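Long-range contacts in uncharacterized protein (Thermotoga maritima, PDB 1VMJ), which is of unknown function but belongs to the YjbQ (UPF0047) family and has been proposed to be a thiamin phosphate synthase: residues S15-L20 against R143-I148; G45-L50 against I118-M123; T59-I64 against L105-M110. One frame throughout, in Å; residues are numbered along the deposited sequence.

Interaction 1: S15-L20 against R143-I148; sequences SYRKEL and RVLVKI. With SO4 (sulfate ion), chain E.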
loop_
_atom_site.group_PDB
_atom_site.type_symbol
_atom_site.label_atom_id
_atom_site.label_comp_id
_atom_site.label_asym_id
_atom_site.label_seq_id
_atom_site.Cartn_x
_atom_site.Cartn_y
_atom_site.Cartn_z
ATOM N N SER A 15 11.237 18.655 -9.078
ATOM C CA SER A 15 11.358 17.273 -8.664
ATOM C C SER A 15 12.661 17.082 -7.941
ATOM O O SER A 15 13.622 17.854 -8.108
ATOM C CB SER A 15 11.263 16.288 -9.823
ATOM O OG SER A 15 12.436 16.231 -10.578
ATOM N N TYR A 16 12.677 16.065 -7.094
ATOM C CA TYR A 16 13.796 15.767 -6.247
ATOM C C TYR A 16 13.895 14.272 -6.113
ATOM O O TYR A 16 12.868 13.596 -5.978
ATOM C CB TYR A 16 13.579 16.418 -4.874
ATOM C CG TYR A 16 14.628 16.043 -3.860
ATOM C CD1 TYR A 16 14.505 14.893 -3.088
ATOM C CD2 TYR A 16 15.752 16.817 -3.700
ATOM C CE1 TYR A 16 15.480 14.550 -2.183
ATOM C CE2 TYR A 16 16.744 16.497 -2.765
ATOM C CZ TYR A 16 16.583 15.350 -2.006
ATOM O OH TYR A 16 17.516 14.973 -1.083
ATOM N N ARG A 17 15.126 13.772 -6.118
ATOM C CA ARG A 17 15.396 12.344 -5.987
ATOM C C ARG A 17 16.593 12.099 -5.077
ATOM O O ARG A 17 17.606 12.802 -5.147
ATOM C CB ARG A 17 15.696 11.796 -7.369
ATOM C CG ARG A 17 15.976 10.356 -7.379
ATOM C CD ARG A 17 16.718 9.969 -8.620
ATOM N NE ARG A 17 16.761 8.531 -8.723
ATOM C CZ ARG A 17 17.750 7.768 -8.285
ATOM N NH1 ARG A 17 18.838 8.279 -7.713
ATOM N NH2 ARG A 17 17.653 6.464 -8.419
ATOM N N LYS A 18 16.499 11.091 -4.227
ATOM C CA LYS A 18 17.613 10.677 -3.407
ATOM C C LYS A 18 17.467 9.190 -3.115
ATOM O O LYS A 18 16.392 8.726 -2.722
ATOM C CB LYS A 18 17.594 11.460 -2.085
ATOM C CG LYS A 18 18.809 11.225 -1.162
ATOM C CD LYS A 18 20.025 11.995 -1.666
ATOM C CE LYS A 18 21.327 11.502 -1.072
ATOM N NZ LYS A 18 21.596 10.087 -1.463
ATOM N N GLU A 19 18.560 8.447 -3.252
ATOM C CA GLU A 19 18.620 7.081 -2.733
ATOM C C GLU A 19 19.259 7.074 -1.352
ATOM O O GLU A 19 20.285 7.708 -1.117
ATOM C CB GLU A 19 19.419 6.143 -3.618
ATOM C CG GLU A 19 18.802 5.910 -4.962
ATOM C CD GLU A 19 19.638 4.968 -5.806
ATOM O OE1 GLU A 19 20.603 4.349 -5.272
ATOM O OE2 GLU A 19 19.368 4.869 -7.022
ATOM N N LEU A 20 18.627 6.369 -0.445
ATOM C CA LEU A 20 19.134 6.169 0.903
ATOM C C LEU A 20 19.579 4.723 0.988
ATOM O O LEU A 20 18.826 3.827 0.658
ATOM C CB LEU A 20 18.027 6.469 1.927
ATOM C CG LEU A 20 17.487 7.890 1.907
ATOM C CD1 LEU A 20 16.285 7.971 2.852
ATOM C CD2 LEU A 20 18.534 8.924 2.291
ATOM N N ARG A 143 18.643 -0.424 -0.826
ATOM C CA ARG A 143 18.319 0.944 -1.146
ATOM C C ARG A 143 16.858 1.255 -0.975
ATOM O O ARG A 143 15.999 0.427 -1.234
ATOM C CB ARG A 143 18.715 1.247 -2.579
ATOM C CG ARG A 143 20.088 0.799 -2.944
ATOM C CD ARG A 143 20.344 1.112 -4.368
ATOM N NE ARG A 143 21.577 0.479 -4.818
ATOM C CZ ARG A 143 22.312 0.941 -5.813
ATOM N NH1 ARG A 143 21.965 2.068 -6.445
ATOM N NH2 ARG A 143 23.396 0.272 -6.176
ATOM N N VAL A 144 16.625 2.498 -0.562
ATOM C CA VAL A 144 15.329 3.142 -0.521
ATOM C C VAL A 144 15.375 4.358 -1.424
ATOM O O VAL A 144 16.369 5.087 -1.450
ATOM C CB VAL A 144 15.018 3.586 0.926
ATOM C CG1 VAL A 144 13.896 4.577 1.009
ATOM C CG2 VAL A 144 14.717 2.365 1.782
ATOM N N LEU A 145 14.309 4.561 -2.171
ATOM C CA LEU A 145 14.186 5.711 -3.052
ATOM C C LEU A 145 13.265 6.738 -2.438
ATOM O O LEU A 145 12.208 6.386 -1.923
ATOM C CB LEU A 145 13.665 5.302 -4.438
ATOM C CG LEU A 145 13.626 6.414 -5.487
ATOM C CD1 LEU A 145 15.020 6.912 -5.847
ATOM C CD2 LEU A 145 12.884 5.930 -6.735
ATOM N N VAL A 146 13.676 8.008 -2.483
ATOM C CA VAL A 146 12.827 9.142 -2.161
ATOM C C VAL A 146 12.678 9.950 -3.436
ATOM O O VAL A 146 13.673 10.308 -4.068
ATOM C CB VAL A 146 13.449 10.054 -1.080
ATOM C CG1 VAL A 146 12.555 11.235 -0.794
ATOM C CG2 VAL A 146 13.706 9.278 0.183
ATOM N N LYS A 147 11.428 10.198 -3.806
ATOM C CA LYS A 147 11.094 11.013 -4.936
ATOM C C LYS A 147 10.011 12.005 -4.551
ATOM O O LYS A 147 9.013 11.631 -3.973
ATOM C CB LYS A 147 10.605 10.127 -6.096
ATOM C CG LYS A 147 10.325 10.876 -7.432
ATOM C CD LYS A 147 11.571 11.208 -8.188
ATOM C CE LYS A 147 11.234 11.790 -9.566
ATOM N NZ LYS A 147 12.481 11.965 -10.413
ATOM N N ILE A 148 10.257 13.287 -4.830
ATOM C CA ILE A 148 9.315 14.349 -4.509
ATOM C C ILE A 148 9.002 15.138 -5.738
ATOM O O ILE A 148 9.896 15.469 -6.501
ATOM C CB ILE A 148 9.859 15.311 -3.433
ATOM C CG1 ILE A 148 10.537 14.516 -2.307
ATOM C CG2 ILE A 148 8.714 16.159 -2.894
ATOM C CD1 ILE A 148 11.216 15.387 -1.264
HETATM S S SO4 E . 22.201 10.576 -4.745
HETATM O O1 SO4 E . 21.413 11.703 -5.235
HETATM O O2 SO4 E . 22.818 9.884 -5.876
HETATM O O3 SO4 E . 21.269 9.646 -4.062
HETATM O O4 SO4 E . 23.267 11.090 -3.863
HETATM O O HOH W 1 14.156 14.010 -9.656
#
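L20 and V146 meet diagonally on one face of an antiparallel strand pair, the methyl CD1 of L20 lying 3.9 Å from CG2 of V146. L20 sits opposite V144 and V146 opposite K18; both are hydrogen-bonded pairs, with L20 N to V144 O at 2.8 Å and V146 N to K18 O also at 2.8 Å. At the far end of the same face Y16 stands beside I148, the two side chains pointing the same way. A chi1 of 174° sets the tyrosine ring beside its own carbonyl carbon, alongside the isoleucine, and its CD1 rests 3.8 Å from I148 CD1; the hydroxyl goes on to E43 in helix 34-44. The opposite face is mostly charged, with L145 set among R17, E19 and K147. Two arginines grip E19: OE1 takes R143 NH1 at 2.9 Å through the syn lone pair, the carboxylate and guanidinium planes 53° apart, while OE2 takes R17 NH2 at 2.7 Å through the anti lone pair. W21 NE1 also bonds OE1. L145 CD1 lies over one face of the R17 guanidinium, 3.4 Å above its plane. K147 NZ shares a water with S15 OG, but its charge goes to E48 of the second subunit. A sulfate, probably from the crystallisation liquor, takes E19 N on O3 at 3.1 Å; the bond from K18 NZ is uncertain. One face is thus largely apolar, K18 apart, and covered by helix 34-44. The other places a carboxylate between two arginines, which would probably keep E19 ionised and R17 turned toward D124 of the second subunit.

Interaction 2: G45-L50 against I118-M123; sequences GIKEGL and ITDRKM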
loop_
_atom_site.group_PDB
_atom_site.type_symbol
_atom_site.label_atom_id
_atom_site.label_comp_id
_atom_site.label_asym_id
_atom_site.label_seq_id
_atom_site.Cartn_x
_atom_site.Cartn_y
_atom_site.Cartn_z
ATOM N N GLY A 45 13.442 22.080 -1.566
ATOM C CA GLY A 45 12.808 23.390 -1.735
ATOM C C GLY A 45 11.348 23.344 -2.153
ATOM O O GLY A 45 10.745 24.383 -2.429
ATOM N N ILE A 46 10.769 22.161 -2.221
ATOM C CA ILE A 46 9.382 22.015 -2.618
ATOM C C ILE A 46 8.462 22.438 -1.478
ATOM O O ILE A 46 8.626 21.992 -0.349
ATOM C CB ILE A 46 9.104 20.576 -3.085
ATOM C CG1 ILE A 46 9.850 20.343 -4.404
ATOM C CG2 ILE A 46 7.583 20.293 -3.217
ATOM C CD1 ILE A 46 9.978 18.904 -4.835
ATOM N N LYS A 47 7.493 23.305 -1.778
ATOM C CA LYS A 47 6.575 23.801 -0.768
ATOM C C LYS A 47 5.332 22.923 -0.663
ATOM O O LYS A 47 4.880 22.637 0.439
ATOM C CB LYS A 47 6.155 25.243 -1.044
ATOM C CG LYS A 47 5.228 25.749 0.050
ATOM C CD LYS A 47 4.974 27.224 -0.016
ATOM C CE LYS A 47 3.758 27.568 0.802
ATOM N NZ LYS A 47 2.581 26.986 0.148
ATOM N N GLU A 48 4.775 22.534 -1.813
ATOM C CA GLU A 48 3.543 21.731 -1.882
ATOM C C GLU A 48 3.761 20.612 -2.880
ATOM O O GLU A 48 4.216 20.850 -3.999
ATOM C CB GLU A 48 2.397 22.599 -2.373
ATOM C CG GLU A 48 2.196 23.880 -1.562
ATOM C CD GLU A 48 1.732 23.621 -0.140
ATOM O OE1 GLU A 48 1.117 22.565 0.097
ATOM O OE2 GLU A 48 1.980 24.485 0.761
ATOM N N GLY A 49 3.453 19.387 -2.485
ATOM C CA GLY A 49 3.706 18.283 -3.380
ATOM C C GLY A 49 3.393 16.939 -2.769
ATOM O O GLY A 49 2.673 16.856 -1.783
ATOM N N LEU A 50 3.929 15.891 -3.388
ATOM C CA LEU A 50 3.820 14.525 -2.904
ATOM C C LEU A 50 5.206 13.932 -2.880
ATOM O O LEU A 50 5.976 14.119 -3.826
ATOM C CB LEU A 50 2.936 13.666 -3.796
ATOM C CG LEU A 50 1.451 14.002 -3.881
ATOM C CD1 LEU A 50 0.757 13.086 -4.875
ATOM C CD2 LEU A 50 0.807 13.856 -2.534
ATOM N N ILE A 118 3.369 16.788 1.033
ATOM C CA ILE A 118 4.218 17.908 1.420
ATOM C C ILE A 118 3.350 19.143 1.425
ATOM O O ILE A 118 2.745 19.496 0.405
ATOM C CB ILE A 118 5.417 18.076 0.460
ATOM C CG1 ILE A 118 6.210 16.763 0.355
ATOM C CG2 ILE A 118 6.302 19.225 0.895
ATOM C CD1 ILE A 118 6.631 16.174 1.646
ATOM N N THR A 119 3.319 19.815 2.571
ATOM C CA THR A 119 2.503 20.988 2.778
ATOM C C THR A 119 3.348 22.020 3.499
ATOM O O THR A 119 3.962 21.720 4.507
ATOM C CB THR A 119 1.283 20.635 3.614
ATOM O OG1 THR A 119 0.493 19.677 2.899
ATOM C CG2 THR A 119 0.437 21.835 3.869
ATOM N N ASP A 120 3.394 23.231 2.969
ATOM C CA ASP A 120 4.207 24.303 3.549
ATOM C C ASP A 120 5.647 23.839 3.893
ATOM O O ASP A 120 6.155 24.054 5.001
ATOM C CB ASP A 120 3.502 24.878 4.776
ATOM C CG ASP A 120 4.022 26.255 5.148
ATOM O OD1 ASP A 120 4.669 26.916 4.303
ATOM O OD2 ASP A 120 3.793 26.669 6.299
ATOM N N ARG A 121 6.284 23.193 2.918
ATOM C CA ARG A 121 7.664 22.714 3.011
ATOM C C ARG A 121 7.925 21.567 3.996
ATOM O O ARG A 121 9.084 21.252 4.280
ATOM C CB ARG A 121 8.622 23.877 3.280
ATOM C CG ARG A 121 8.721 24.892 2.137
ATOM C CD ARG A 121 10.013 25.672 2.237
ATOM N NE ARG A 121 11.198 24.828 2.018
ATOM C CZ ARG A 121 12.419 25.112 2.488
ATOM N NH1 ARG A 121 12.660 26.233 3.189
ATOM N NH2 ARG A 121 13.422 24.276 2.245
ATOM N N LYS A 122 6.881 20.906 4.489
ATOM C CA LYS A 122 7.084 19.847 5.460
ATOM C C LYS A 122 6.234 18.660 5.131
ATOM O O LYS A 122 5.155 18.807 4.553
ATOM C CB LYS A 122 6.683 20.321 6.857
ATOM C CG LYS A 122 7.457 21.516 7.386
ATOM C CD LYS A 122 8.924 21.210 7.574
ATOM C CE LYS A 122 9.713 22.411 8.063
ATOM N NZ LYS A 122 9.298 22.752 9.442
ATOM N N MET A 123 6.682 17.490 5.567
ATOM C CA MET A 123 5.843 16.305 5.527
ATOM C C MET A 123 4.607 16.561 6.384
ATOM O O MET A 123 4.721 17.060 7.509
ATOM C CB MET A 123 6.585 15.086 6.048
ATOM C CG MET A 123 7.618 14.602 5.046
ATOM S SD MET A 123 8.335 13.010 5.499
ATOM C CE MET A 123 9.332 13.544 6.876
HETATM O O HOH W 2 11.186 22.342 0.961
#
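I118 pairs with G49 as an antiparallel hydrogen-bonded pair: I118 N reaches G49 O at 2.9 Å, and G49 N reaches I118 O at 3.0 Å. The isoleucine's CG2 turns back toward the loop, 3.7 Å from K47 O. T119 follows, its CA and CG2 lying beside E48 OE1, while its hydroxyl bonds to D124 and is met as well by K147 NZ of the third subunit. Here the chain reverses in a type I' turn from T119 to K122, which closes the hairpin of strands 113-119 and 122-123. D120 and R121, the two central residues with positive phi, present their amides to the 45-50 loop. D120 N gives its hydrogen to E48 OE2 at 2.9 Å, approaching 51° out of the carboxylate plane. The R121 amide bonds K47 O at 2.9 Å, almost perfectly straight (178°) and on a carbonyl lone pair. Its side chain then bends at chi3 and lays NE on a water, 2.7 Å away, which donates to I46 O at 2.9 Å. K47 and E48 both face E151 in a classic beta bulge, where the loop enters strand 49-55. That strand runs between 142-150 and 113-119: I118 packs on I148 of the first and on V41 of helix 34-44, and M123 lies on the same helix.

Interaction 3: T59-I64 against L105-M110; sequences TASVFI and LKRTIM. With SO4 (sulfate ion), chain C.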
loop_
_atom_site.group_PDB
_atom_site.type_symbol
_atom_site.label_atom_id
_atom_site.label_comp_id
_atom_site.label_asym_id
_atom_site.label_seq_id
_atom_site.Cartn_x
_atom_site.Cartn_y
_atom_site.Cartn_z
ATOM N N THR A 59 12.531 -7.500 -0.992
ATOM C CA THR A 59 12.590 -8.177 0.289
ATOM C C THR A 59 12.667 -7.194 1.458
ATOM O O THR A 59 13.109 -7.551 2.559
ATOM C CB THR A 59 13.812 -9.085 0.346
ATOM O OG1 THR A 59 14.968 -8.334 -0.017
ATOM C CG2 THR A 59 13.634 -10.241 -0.600
ATOM N N ALA A 60 12.217 -5.967 1.217
ATOM C CA ALA A 60 12.209 -4.942 2.232
ATOM C C ALA A 60 11.042 -3.999 2.017
ATOM O O ALA A 60 10.371 -4.004 0.984
ATOM C CB ALA A 60 13.510 -4.200 2.213
ATOM N N SER A 61 10.764 -3.209 3.048
ATOM C CA SER A 61 9.589 -2.335 3.095
ATOM C C SER A 61 9.932 -0.929 3.483
ATOM O O SER A 61 10.915 -0.699 4.165
ATOM C CB SER A 61 8.595 -2.843 4.151
ATOM O OG SER A 61 8.062 -4.095 3.773
ATOM N N VAL A 62 9.070 0.003 3.083
ATOM C CA VAL A 62 8.975 1.314 3.723
ATOM C C VAL A 62 7.531 1.483 4.204
ATOM O O VAL A 62 6.589 1.232 3.470
ATOM C CB VAL A 62 9.368 2.442 2.802
ATOM C CG1 VAL A 62 9.127 3.778 3.460
ATOM C CG2 VAL A 62 10.832 2.322 2.411
ATOM N N PHE A 63 7.361 1.823 5.474
ATOM C CA PHE A 63 6.039 1.904 6.094
ATOM C C PHE A 63 6.081 2.958 7.172
ATOM O O PHE A 63 7.156 3.437 7.567
ATOM C CB PHE A 63 5.590 0.550 6.659
ATOM C CG PHE A 63 6.434 0.066 7.834
ATOM C CD1 PHE A 63 7.617 -0.632 7.644
ATOM C CD2 PHE A 63 6.044 0.334 9.128
ATOM C CE1 PHE A 63 8.412 -1.027 8.727
ATOM C CE2 PHE A 63 6.793 -0.101 10.201
ATOM C CZ PHE A 63 7.989 -0.768 9.997
ATOM N N ILE A 64 4.882 3.343 7.597
ATOM C CA ILE A 64 4.700 4.303 8.671
ATOM C C ILE A 64 4.015 3.640 9.855
ATOM O O ILE A 64 2.948 3.030 9.711
ATOM C CB ILE A 64 3.902 5.537 8.220
ATOM C CG1 ILE A 64 4.819 6.442 7.380
ATOM C CG2 ILE A 64 3.383 6.325 9.405
ATOM C CD1 ILE A 64 4.143 7.459 6.535
ATOM N N LEU A 105 7.491 -12.232 1.353
ATOM C CA LEU A 105 6.164 -12.272 1.992
ATOM C C LEU A 105 6.003 -11.227 3.106
ATOM O O LEU A 105 5.012 -10.505 3.131
ATOM C CB LEU A 105 5.847 -13.701 2.516
ATOM C CG LEU A 105 6.001 -14.815 1.490
ATOM C CD1 LEU A 105 5.599 -16.136 2.115
ATOM C CD2 LEU A 105 5.273 -14.571 0.209
ATOM N N LYS A 106 6.978 -11.142 4.001
ATOM C CA LYS A 106 6.955 -10.164 5.080
ATOM C C LYS A 106 6.840 -8.744 4.524
ATOM O O LYS A 106 6.075 -7.922 5.023
ATOM C CB LYS A 106 8.196 -10.305 5.975
ATOM C CG LYS A 106 8.240 -11.514 6.870
ATOM C CD LYS A 106 9.464 -11.439 7.773
ATOM C CE LYS A 106 9.440 -12.471 8.896
ATOM N NZ LYS A 106 9.579 -13.832 8.370
ATOM N N ARG A 107 7.605 -8.443 3.472
ATOM C CA ARG A 107 7.567 -7.082 2.915
ATOM C C ARG A 107 6.196 -6.807 2.342
ATOM O O ARG A 107 5.737 -5.660 2.387
ATOM C CB ARG A 107 8.694 -6.847 1.897
ATOM C CG ARG A 107 8.339 -6.903 0.402
ATOM C CD ARG A 107 7.582 -5.705 -0.093
ATOM N NE ARG A 107 7.561 -5.574 -1.552
ATOM C CZ ARG A 107 8.441 -4.891 -2.258
ATOM N NH1 ARG A 107 9.441 -4.247 -1.684
ATOM N NH2 ARG A 107 8.319 -4.821 -3.572
ATOM N N THR A 108 5.550 -7.836 1.794
ATOM C CA THR A 108 4.224 -7.676 1.243
ATOM C C THR A 108 3.242 -7.227 2.324
ATOM O O THR A 108 2.434 -6.328 2.087
ATOM C CB THR A 108 3.791 -8.962 0.546
ATOM O OG1 THR A 108 4.713 -9.263 -0.503
ATOM C CG2 THR A 108 2.388 -8.828 -0.026
ATOM N N ILE A 109 3.319 -7.820 3.506
ATOM C CA ILE A 109 2.472 -7.380 4.609
ATOM C C ILE A 109 2.718 -5.923 4.978
ATOM O O ILE A 109 1.770 -5.152 5.122
ATOM C CB ILE A 109 2.690 -8.264 5.838
ATOM C CG1 ILE A 109 2.263 -9.704 5.532
ATOM C CG2 ILE A 109 1.951 -7.732 7.056
ATOM C CD1 ILE A 109 0.802 -9.874 5.223
ATOM N N MET A 110 3.973 -5.538 5.148
ATOM C CA MET A 110 4.273 -4.195 5.650
ATOM C C MET A 110 4.109 -3.135 4.562
ATOM O O MET A 110 3.847 -1.952 4.860
ATOM C CB MET A 110 5.677 -4.131 6.240
ATOM C CG MET A 110 5.938 -5.001 7.436
ATOM S SD MET A 110 4.798 -4.808 8.782
ATOM C CE MET A 110 5.076 -3.119 9.180
HETATM S S SO4 C . 16.268 -8.007 -3.745
HETATM O O1 SO4 C . 17.675 -7.663 -3.805
HETATM O O2 SO4 C . 15.998 -9.281 -4.384
HETATM O O3 SO4 C . 15.467 -6.998 -4.465
HETATM O O4 SO4 C . 15.909 -8.013 -2.356
HETATM O O HOH W 3 3.923 0.467 3.528
#
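T59 brings its carbonyl carbon up to CB of R107, while its hydroxyl points elsewhere: OG1 makes a short bond of 2.5 Å to O4 of a sulfate, probably from the crystallisation liquor, that H57, I58 and R140 also hold; K142 bonds OG1 too. At A60 the main polar link forms. R107 NH1 meets A60 O at 2.8 Å, nearly in line with the carbonyl and within the plane of the guanidinium, and CB, CG and CD all run along the same oxygen. The first torsion of R107 is strained at 102°, off the staggered positions, and a bend at chi2 brings the group round; its NH2 continues to I64 O of the second subunit. Cut back to an alanine, this position is likely to leave A60 O, and I64 O of the second subunit, without their guanidinium partner. S61 puts OG against M110 CB at 3.4 Å and 3.1 Å from R107 O, a weak bond whose proton may instead serve G111 O. Within the chain, strand 60-65 is an outer strand of a three-stranded antiparallel sheet, with helix 101-110 laid along it: the short axes run almost parallel, 11° apart, and approach to 7.0 Å. V62 O and the carbonyl oxygen of M110 share a water. At F63, M110 curls back through successive bends and sets CE over the ring centre, a CH-pi contact 3.5 Å from the centroid; SD, behind it at 5.1 Å, is the more distant Met-aromatic part. The ring also meets that of F132 in the neighbouring strand.

In the fold
Interaction 2 is nested in the chain loop closed by interaction 1, and interaction 3 in the loop closed by interaction 2. Interactions 1 and 2 share the five-stranded sheet, with centres 15 Å apart; I148 CG2 joins them, 3.5 Å from L50 O and 3.6 Å from I46 CD1. Interactions 1 and 3 touch where V144 CG2 lies 3.9 Å from V62 CG2; here the two sheets meet, and V62 and I64 also pack on V114 of strand 113-119. Interactions 2 and 3 do not touch, their nearest atoms being about 7 Å apart. Around the trimer, interactions 1 and 2 meet again across the subunit boundary. T59's side chain is about 5 Å from a bound sodium ion; H93, N100 and H104 form a sodium site in this protein.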